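Local atomic coordinates of flavocytochrome C3 fumarate reductase (Shewanella frigidimarina, PDB entry 1QO8), a protein that catalyses the essentially one-way reduction of fumarate to succinate in vitro, using one FAD and four covalently bound c-type hemes per subunit. Residues 244-248 against 249-253. Residues are numbered along the deposited sequence; the frame is centred on the assembly and turned at random.
Sequences GGKSS and GPEII
A backbone bond between Ser247 and Glu251 closes the first turn of a helix: Glu251 N donates to Ser247 O at 3.0 Å with an N-H...O angle of 167°. The next step repeats it, Ile252 N reaching Ser248 O at 2.8 Å. This pair of i to i+4 bonds identifies Ser247 as the N-cap, although its hydroxyl makes no capping bond. With OG anti to the carbonyl carbon (chi1 -66°), the Ser247 side chain meets the helix through its methylene instead.

Nonpolar contact centres on Pro250 in the first turn, where the ring nitrogen has no hydrogen to donate. Pro250 CD packs against Ser247 CB at 3.7 Å; the same carbon lies 3.5 Å from the polar Ser247 O. Replacing this proline with glycine would probably leave Ser247 CB without its ring partner and the helix start freer to flex.

Among the charged side chains, Lys246 crosses Glu251 at about a right angle, with Lys246 CD 3.5 Å from Glu251 OE1. Lys246 NZ stays 4.7 Å from Glu251 OE1 and forms its salt bridge with Asp254, while Glu251 OE2 accepts from Asn224 N.

The loop following strand 239-241 thus turns into helix 248-262 within the FAD-binding domain. There Ser248 OG bonds to the backbone N of the FAD-binding residue Gly166. Between nearest atoms, the Ser248 side chain is about 5 Å from the bound FAD and that of Ser247 about 4 Å from a heme, so the start of the helix lies close to both cofactors.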
loop_
_atom_site.group_PDB
_atom_site.type_symbol
_atom_site.label_atom_id
_atom_site.label_comp_id
_atom_site.label_asym_id
_atom_site.label_seq_id
_atom_site.Cartn_x
_atom_site.Cartn_y
_atom_site.Cartn_z
ATOM N N GLY A 244 -32.395 24.362 9.390
ATOM C CA GLY A 244 -33.298 23.143 9.354
ATOM C C GLY A 244 -33.133 22.670 7.888
ATOM O O GLY A 244 -32.033 22.845 7.321
ATOM N N GLY A 245 -34.235 22.205 7.299
ATOM C CA GLY A 245 -34.135 21.887 5.856
ATOM C C GLY A 245 -33.260 20.657 5.610
ATOM O O GLY A 245 -33.338 19.688 6.363
ATOM N N LYS A 246 -32.414 20.697 4.592
ATOM C CA LYS A 246 -31.648 19.496 4.189
ATOM C C LYS A 246 -30.569 19.141 5.213
ATOM O O LYS A 246 -30.115 20.088 5.845
ATOM C CB LYS A 246 -30.948 19.771 2.838
ATOM C CG LYS A 246 -31.975 20.012 1.718
ATOM C CD LYS A 246 -31.414 20.660 0.453
ATOM C CE LYS A 246 -32.486 20.680 -0.659
ATOM N NZ LYS A 246 -32.013 21.536 -1.802
ATOM N N SER A 247 -30.129 17.904 5.248
ATOM C CA SER A 247 -28.813 17.424 5.582
ATOM C C SER A 247 -27.661 18.160 4.897
ATOM O O SER A 247 -27.886 18.742 3.827
ATOM C CB SER A 247 -28.695 15.942 5.156
ATOM O OG SER A 247 -29.642 15.357 6.045
ATOM N N SER A 248 -26.474 18.149 5.516
ATOM C CA SER A 248 -25.420 18.994 4.954
ATOM C C SER A 248 -24.924 18.518 3.578
ATOM O O SER A 248 -24.678 19.333 2.724
ATOM C CB SER A 248 -24.261 19.029 5.978
ATOM O OG SER A 248 -23.923 17.717 6.326
ATOM N N GLY A 249 -24.834 17.279 3.224
ATOM C CA GLY A 249 -24.435 16.689 1.969
ATOM C C GLY A 249 -25.309 17.276 0.828
ATOM O O GLY A 249 -24.745 17.788 -0.125
ATOM N N PRO A 250 -26.631 17.080 0.945
ATOM C CA PRO A 250 -27.578 17.492 -0.089
ATOM C C PRO A 250 -27.557 19.001 -0.179
ATOM O O PRO A 250 -27.427 19.549 -1.287
ATOM C CB PRO A 250 -28.947 16.973 0.404
ATOM C CG PRO A 250 -28.550 15.697 1.126
ATOM C CD PRO A 250 -27.231 16.018 1.798
ATOM N N GLU A 251 -27.562 19.703 0.956
ATOM C CA GLU A 251 -27.393 21.153 0.887
ATOM C C GLU A 251 -26.159 21.510 0.065
ATOM O O GLU A 251 -26.222 22.474 -0.715
ATOM C CB GLU A 251 -27.265 21.808 2.240
ATOM C CG GLU A 251 -27.264 23.294 2.323
ATOM C CD GLU A 251 -28.555 24.004 2.037
ATOM O OE1 GLU A 251 -29.566 23.324 1.732
ATOM O OE2 GLU A 251 -28.484 25.269 2.073
ATOM N N ILE A 252 -24.995 20.960 0.474
ATOM C CA ILE A 252 -23.750 21.389 -0.179
ATOM C C ILE A 252 -23.690 21.076 -1.678
ATOM O O ILE A 252 -23.282 21.964 -2.432
ATOM C CB ILE A 252 -22.495 20.931 0.568
ATOM C CG1 ILE A 252 -22.390 21.609 1.930
ATOM C CG2 ILE A 252 -21.234 21.283 -0.226
ATOM C CD1 ILE A 252 -21.323 21.069 2.885
ATOM N N ILE A 253 -24.022 19.918 -2.135
ATOM C CA ILE A 253 -23.984 19.449 -3.512
ATOM C C ILE A 253 -25.152 20.116 -4.253
ATOM O O ILE A 253 -24.946 20.447 -5.409
ATOM C CB ILE A 253 -24.220 17.925 -3.588
ATOM C CG1 ILE A 253 -22.936 17.198 -3.181
ATOM C CG2 ILE A 253 -24.747 17.362 -4.921
ATOM C CD1 ILE A 253 -21.655 17.613 -3.869
#